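Local structure of Asp/Glu-specific dipeptidyl-peptidase (Flavobacterium psychrophilum, 5JXF) at residues T139-I144 with I199-E204; W184-V189 with T203-D208. The protein removes dipeptides from the N-terminus of oligopeptides as a serine peptidase of family S46, strictly requiring Asp or Glu at the P1 position. All coordinates share one frame; numbering follows the deposited sequence.

Contact 1: residues T139-I144 with I199-E204; sequences TFIVSI and ILFVTE
Ile199 meets the 139-144 strand through one methyl: its CG2 lies 3.7 Å from CG2 of Ile144. Two residues on, the ring of Phe201 lies side by side with Ile144, both pointing the same way from a non-hydrogen-bonded pair. CG1 of Ile144 approaches ring atom CE2 of Phe201 obliquely, at 3.6 Å, while Ile141 reaches the neighbouring ring atom, CD2, with its CD1. Val202 sits at the break in register. Its carbonyl oxygen takes the amide of Val142 at 2.9 Å (N to O) and, weakly, that of Ser143, and its own N donates back to Ser143 O. Here Val142 departs from extended geometry (psi -47°), so both of these residues face Val202. Val142 sets CB against CG1 of Val202, and Ser143 OG, hydrogen-bonded to Asn145, rests 3.5 Å from CG2 of Val202. Thr203 returns to the face of Phe201 and Ile144. Its CG2, anti to the carbonyl carbon, packs 3.7 Å from Ile141 CD1, and its CB meets CG2 of Thr139; OG1 is engaged by the carbonyl of Glu186. Phe140 N donates to Glu204 O at 2.9 Å and Glu204 N to Phe140 O at 3.0 Å; Glu204 passes its CG across CG2 of Val142 at about a right angle before its carboxylate goes on to Trp184. The ring of Phe140 instead leads away to Phe206 and Tyr261. Lys75 NZ binds the carbonyls of Ile141 and Val142 on the side turned from Val202. One residue against two is the classic beta bulge, here within a large antiparallel sheet consistent with a barrel of the chymotrypsin-like fold of S46 peptidases.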
loop_
_atom_site.group_PDB
_atom_site.type_symbol
_atom_site.label_atom_id
_atom_site.label_comp_id
_atom_site.label_asym_id
_atom_site.label_seq_id
_atom_site.Cartn_x
_atom_site.Cartn_y
_atom_site.Cartn_z
ATOM N N THR A 139 -30.877 23.198 6.168
ATOM C CA THR A 139 -31.451 24.202 5.290
ATOM C C THR A 139 -31.965 23.654 3.966
ATOM O O THR A 139 -31.201 23.081 3.190
ATOM C CB THR A 139 -30.407 25.286 4.974
ATOM O OG1 THR A 139 -29.969 25.905 6.192
ATOM C CG2 THR A 139 -30.984 26.323 4.013
ATOM N N PHE A 140 -33.246 23.860 3.690
ATOM C CA PHE A 140 -33.822 23.490 2.401
ATOM C C PHE A 140 -33.834 24.634 1.405
ATOM O O PHE A 140 -34.082 25.793 1.773
ATOM C CB PHE A 140 -35.248 22.961 2.600
ATOM C CG PHE A 140 -35.291 21.649 3.312
ATOM C CD1 PHE A 140 -35.177 21.591 4.689
ATOM C CD2 PHE A 140 -35.422 20.469 2.602
ATOM C CE1 PHE A 140 -35.216 20.363 5.364
ATOM C CE2 PHE A 140 -35.457 19.242 3.258
ATOM C CZ PHE A 140 -35.355 19.192 4.647
ATOM N N ILE A 141 -33.557 24.318 0.142
ATOM C CA ILE A 141 -33.620 25.330 -0.907
ATOM C C ILE A 141 -35.025 25.441 -1.528
ATOM O O ILE A 141 -35.560 24.467 -2.085
ATOM C CB ILE A 141 -32.625 25.062 -2.041
ATOM C CG1 ILE A 141 -31.189 24.995 -1.501
ATOM C CG2 ILE A 141 -32.740 26.184 -3.095
ATOM C CD1 ILE A 141 -30.817 26.188 -0.637
ATOM N N VAL A 142 -35.624 26.625 -1.412
ATOM C CA VAL A 142 -36.951 26.876 -2.002
ATOM C C VAL A 142 -36.797 27.236 -3.468
ATOM O O VAL A 142 -37.469 26.682 -4.325
ATOM C CB VAL A 142 -37.703 28.013 -1.246
ATOM C CG1 VAL A 142 -39.094 28.297 -1.884
ATOM C CG2 VAL A 142 -37.873 27.611 0.238
ATOM N N SER A 143 -35.873 28.141 -3.768
ATOM C CA SER A 143 -35.733 28.641 -5.129
ATOM C C SER A 143 -34.364 29.267 -5.346
ATOM O O SER A 143 -33.721 29.703 -4.399
ATOM C CB SER A 143 -36.830 29.675 -5.437
ATOM O OG SER A 143 -36.570 30.900 -4.774
ATOM N N ILE A 144 -33.945 29.309 -6.607
ATOM C CA ILE A 144 -32.631 29.786 -7.022
ATOM C C ILE A 144 -32.804 30.961 -7.990
ATOM O O ILE A 144 -33.306 30.790 -9.101
ATOM C CB ILE A 144 -31.834 28.657 -7.686
ATOM C CG1 ILE A 144 -31.602 27.520 -6.682
ATOM C CG2 ILE A 144 -30.496 29.150 -8.217
ATOM C CD1 ILE A 144 -31.019 26.264 -7.296
ATOM N N ILE A 199 -26.271 35.176 -7.209
ATOM C CA ILE A 199 -27.511 34.419 -7.135
ATOM C C ILE A 199 -28.050 34.397 -5.721
ATOM O O ILE A 199 -27.297 34.124 -4.777
ATOM C CB ILE A 199 -27.321 32.969 -7.593
ATOM C CG1 ILE A 199 -26.939 32.913 -9.070
ATOM C CG2 ILE A 199 -28.584 32.153 -7.320
ATOM C CD1 ILE A 199 -26.480 31.531 -9.514
ATOM N N LEU A 200 -29.348 34.674 -5.586
ATOM C CA LEU A 200 -30.035 34.621 -4.299
ATOM C C LEU A 200 -30.819 33.340 -4.123
ATOM O O LEU A 200 -31.575 32.925 -4.999
ATOM C CB LEU A 200 -30.984 35.822 -4.132
ATOM C CG LEU A 200 -31.847 35.866 -2.858
ATOM C CD1 LEU A 200 -32.143 37.311 -2.470
ATOM C CD2 LEU A 200 -33.154 35.090 -2.989
ATOM N N PHE A 201 -30.671 32.761 -2.938
ATOM C CA PHE A 201 -31.349 31.541 -2.557
ATOM C C PHE A 201 -32.372 31.842 -1.479
ATOM O O PHE A 201 -32.030 32.314 -0.392
ATOM C CB PHE A 201 -30.339 30.492 -2.051
ATOM C CG PHE A 201 -29.422 29.968 -3.117
ATOM C CD1 PHE A 201 -28.395 30.757 -3.619
ATOM C CD2 PHE A 201 -29.567 28.675 -3.598
ATOM C CE1 PHE A 201 -27.535 30.272 -4.599
ATOM C CE2 PHE A 201 -28.720 28.185 -4.578
ATOM C CZ PHE A 201 -27.699 28.982 -5.079
ATOM N N VAL A 202 -33.633 31.586 -1.800
ATOM C CA VAL A 202 -34.678 31.564 -0.801
ATOM C C VAL A 202 -34.605 30.209 -0.119
ATOM O O VAL A 202 -34.520 29.178 -0.786
ATOM C CB VAL A 202 -36.081 31.755 -1.403
ATOM C CG1 VAL A 202 -37.118 31.631 -0.306
ATOM C CG2 VAL A 202 -36.194 33.105 -2.115
ATOM N N THR A 203 -34.647 30.211 1.205
ATOM C CA THR A 203 -34.408 28.997 1.953
ATOM C C THR A 203 -35.286 28.909 3.169
ATOM O O THR A 203 -35.843 29.928 3.647
ATOM C CB THR A 203 -32.938 28.899 2.438
ATOM O OG1 THR A 203 -32.731 29.846 3.495
ATOM C CG2 THR A 203 -31.954 29.174 1.295
ATOM N N GLU A 204 -35.421 27.683 3.654
ATOM C CA GLU A 204 -36.057 27.396 4.931
ATOM C C GLU A 204 -35.025 26.755 5.859
ATOM O O GLU A 204 -34.501 25.680 5.573
ATOM C CB GLU A 204 -37.267 26.469 4.759
ATOM C CG GLU A 204 -38.326 26.991 3.801
ATOM C CD GLU A 204 -39.614 26.165 3.849
ATOM O OE1 GLU A 204 -39.569 25.006 4.348
ATOM O OE2 GLU A 204 -40.666 26.679 3.386
#

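Contact 2: residues W184-V189 with T203-D208; sequences WQENKV and TEVFKD
Glu204 and Trp184 join through one carboxylate oxygen, reached by an extended chain lying alongside the indole. From CB the chain runs to CG, which rests 3.7 Å from CG of Gln185. The next atom, CD, stands in the plane of the indole at its edge, 3.5 Å from Trp184 NE1. At the tip OE2 takes two N-H groups from different directions. Trp184 NE1 donates to Glu204 OE2 at 2.7 Å, from above the carboxylate plane, although the oxygen lies almost in the ring plane; ring and carboxylate are turned 71° apart. Gln185 NE2 comes in to the anti lone pair of OE2, 3.2 Å away and nearly straight (175°), with the oxygen in its amide plane; the amide's own OE1 is held by Glu182 N. An alanine in place of Glu204 would probably leave the indole N-H and the Gln185 amide without their shared acceptor. Strands 186-192 and 197-214 form a beta hairpin, and Glu186 and Thr203 form one of its antiparallel hydrogen-bonded pairs. Glu186 N donates to Thr203 O at 2.8 Å. In return Glu186 O accepts bonds from both N and OG1 of Thr203, the hydroxyl from above the carbonyl plane at 3.1 Å. With chi1 at 72°, OG1 sits between the backbone N and carbonyl carbon of Thr203, turned back to the oxygen its own amide binds. Past this pair a water bridges the chains, giving its hydrogens to Trp184 O and Glu186 OE2 and accepting a bond from Val205 N. The Glu186 side chain crosses that of Val205 at about a right angle, OE2 3.5 Å from CG2. Lys207 NZ stays beyond salt-bridge range of OE2 and bends back to the carbonyl of Val205.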
loop_
_atom_site.group_PDB
_atom_site.type_symbol
_atom_site.label_atom_id
_atom_site.label_comp_id
_atom_site.label_asym_id
_atom_site.label_seq_id
_atom_site.Cartn_x
_atom_site.Cartn_y
_atom_site.Cartn_z
ATOM N N TRP A 184 -41.355 32.646 7.108
ATOM C CA TRP A 184 -40.592 31.650 7.839
ATOM C C TRP A 184 -39.293 31.352 7.102
ATOM O O TRP A 184 -38.435 30.593 7.574
ATOM C CB TRP A 184 -41.437 30.381 8.056
ATOM C CG TRP A 184 -41.927 29.714 6.808
ATOM C CD1 TRP A 184 -41.274 28.741 6.087
ATOM C CD2 TRP A 184 -43.181 29.936 6.138
ATOM N NE1 TRP A 184 -42.035 28.364 5.011
ATOM C CE2 TRP A 184 -43.210 29.072 5.017
ATOM C CE3 TRP A 184 -44.275 30.774 6.374
ATOM C CZ2 TRP A 184 -44.294 29.025 4.133
ATOM C CZ3 TRP A 184 -45.359 30.731 5.493
ATOM C CH2 TRP A 184 -45.359 29.859 4.387
ATOM N N GLN A 185 -39.142 31.996 5.956
ATOM C CA GLN A 185 -38.022 31.758 5.090
ATOM C C GLN A 185 -36.968 32.836 5.210
ATOM O O GLN A 185 -37.216 33.907 5.775
ATOM C CB GLN A 185 -38.490 31.649 3.640
ATOM C CG GLN A 185 -39.469 30.498 3.420
ATOM C CD GLN A 185 -40.129 30.540 2.050
ATOM O OE1 GLN A 185 -40.141 31.580 1.361
ATOM N NE2 GLN A 185 -40.694 29.415 1.650
ATOM N N GLU A 186 -35.806 32.545 4.638
ATOM C CA GLU A 186 -34.639 33.426 4.672
ATOM C C GLU A 186 -33.971 33.518 3.305
ATOM O O GLU A 186 -33.909 32.537 2.558
ATOM C CB GLU A 186 -33.615 32.938 5.696
ATOM C CG GLU A 186 -34.015 33.158 7.134
ATOM C CD GLU A 186 -33.144 32.371 8.091
ATOM O OE1 GLU A 186 -31.892 32.523 8.022
ATOM O OE2 GLU A 186 -33.718 31.596 8.898
ATOM N N ASN A 187 -33.470 34.708 2.994
ATOM C CA ASN A 187 -32.699 34.924 1.789
ATOM C C ASN A 187 -31.212 34.905 2.086
ATOM O O ASN A 187 -30.795 35.296 3.175
ATOM C CB ASN A 187 -33.103 36.241 1.154
ATOM C CG ASN A 187 -34.516 36.202 0.665
ATOM O OD1 ASN A 187 -35.048 35.112 0.424
ATOM N ND2 ASN A 187 -35.152 37.371 0.531
ATOM N N LYS A 188 -30.434 34.429 1.114
ATOM C CA LYS A 188 -28.970 34.376 1.185
ATOM C C LYS A 188 -28.413 34.578 -0.212
ATOM O O LYS A 188 -28.701 33.786 -1.098
ATOM C CB LYS A 188 -28.483 33.033 1.753
ATOM C CG LYS A 188 -26.964 32.862 1.737
ATOM C CD LYS A 188 -26.280 33.994 2.496
ATOM C CE LYS A 188 -24.794 33.733 2.700
ATOM N NZ LYS A 188 -24.186 34.826 3.511
ATOM N N VAL A 189 -27.630 35.634 -0.411
ATOM C CA VAL A 189 -27.035 35.923 -1.708
ATOM C C VAL A 189 -25.612 35.354 -1.769
ATOM O O VAL A 189 -24.818 35.565 -0.857
ATOM C CB VAL A 189 -27.004 37.448 -1.993
ATOM C CG1 VAL A 189 -26.260 37.735 -3.278
ATOM C CG2 VAL A 189 -28.431 38.026 -2.047
ATOM N N THR A 203 -34.647 30.211 1.205
ATOM C CA THR A 203 -34.408 28.997 1.953
ATOM C C THR A 203 -35.286 28.909 3.169
ATOM O O THR A 203 -35.843 29.928 3.647
ATOM C CB THR A 203 -32.938 28.899 2.438
ATOM O OG1 THR A 203 -32.731 29.846 3.495
ATOM C CG2 THR A 203 -31.954 29.174 1.295
ATOM N N GLU A 204 -35.421 27.683 3.654
ATOM C CA GLU A 204 -36.057 27.396 4.931
ATOM C C GLU A 204 -35.025 26.755 5.859
ATOM O O GLU A 204 -34.501 25.680 5.573
ATOM C CB GLU A 204 -37.267 26.469 4.759
ATOM C CG GLU A 204 -38.326 26.991 3.801
ATOM C CD GLU A 204 -39.614 26.165 3.849
ATOM O OE1 GLU A 204 -39.569 25.006 4.348
ATOM O OE2 GLU A 204 -40.666 26.679 3.386
ATOM N N VAL A 205 -34.751 27.419 6.976
ATOM C CA VAL A 205 -33.758 26.931 7.920
ATOM C C VAL A 205 -34.394 26.258 9.110
ATOM O O VAL A 205 -34.958 26.920 9.978
ATOM C CB VAL A 205 -32.874 28.073 8.413
ATOM C CG1 VAL A 205 -31.711 27.520 9.257
ATOM C CG2 VAL A 205 -32.357 28.862 7.228
ATOM N N PHE A 206 -34.328 24.936 9.166
ATOM C CA PHE A 206 -34.861 24.258 10.339
ATOM C C PHE A 206 -33.797 24.232 11.449
ATOM O O PHE A 206 -32.604 24.134 11.164
ATOM C CB PHE A 206 -35.352 22.848 9.961
ATOM C CG PHE A 206 -36.572 22.869 9.063
ATOM C CD1 PHE A 206 -36.439 23.149 7.704
ATOM C CD2 PHE A 206 -37.851 22.668 9.588
ATOM C CE1 PHE A 206 -37.540 23.190 6.889
ATOM C CE2 PHE A 206 -38.964 22.730 8.774
ATOM C CZ PHE A 206 -38.814 22.997 7.419
ATOM N N LYS A 207 -34.228 24.343 12.704
ATOM C CA LYS A 207 -33.301 24.585 13.807
ATOM C C LYS A 207 -33.472 23.585 14.940
ATOM O O LYS A 207 -32.824 23.687 15.983
ATOM C CB LYS A 207 -33.470 26.024 14.330
ATOM C CG LYS A 207 -32.946 27.083 13.349
ATOM C CD LYS A 207 -33.280 28.521 13.794
ATOM C CE LYS A 207 -33.626 29.437 12.603
ATOM N NZ LYS A 207 -35.003 29.204 12.027
ATOM N N ASP A 208 -34.354 22.620 14.731
ATOM C CA ASP A 208 -34.561 21.559 15.700
ATOM C C ASP A 208 -34.310 20.217 15.005
ATOM O O ASP A 208 -35.253 19.553 14.575
ATOM C CB ASP A 208 -35.981 21.634 16.297
ATOM C CG ASP A 208 -36.251 20.541 17.321
ATOM O OD1 ASP A 208 -35.328 19.755 17.639
ATOM O OD2 ASP A 208 -37.390 20.479 17.826
HETATM O O HOH W 1 -35.810 29.734 7.604
#

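Overall arrangement
Strand 197-214 is common to both contacts, whose centres lie about 7 Å apart and which share Thr203 and Glu204. It runs between strands 138-146 and 186-192 in a single antiparallel sheet. Contact 1 is buried, and apart from its backbone ladder it is chiefly apolar. Contact 2 lies at one end of the hairpin and is only partly buried: the exposed Lys207 and a bridging water border it, and polar side chains carry most of its bonds. The two also meet directly, where Phe201 N probably bonds to Lys188 O and the ring of Phe140 packs on Phe206. Both lie away from the bound dipeptide and the probable charge-relay residues.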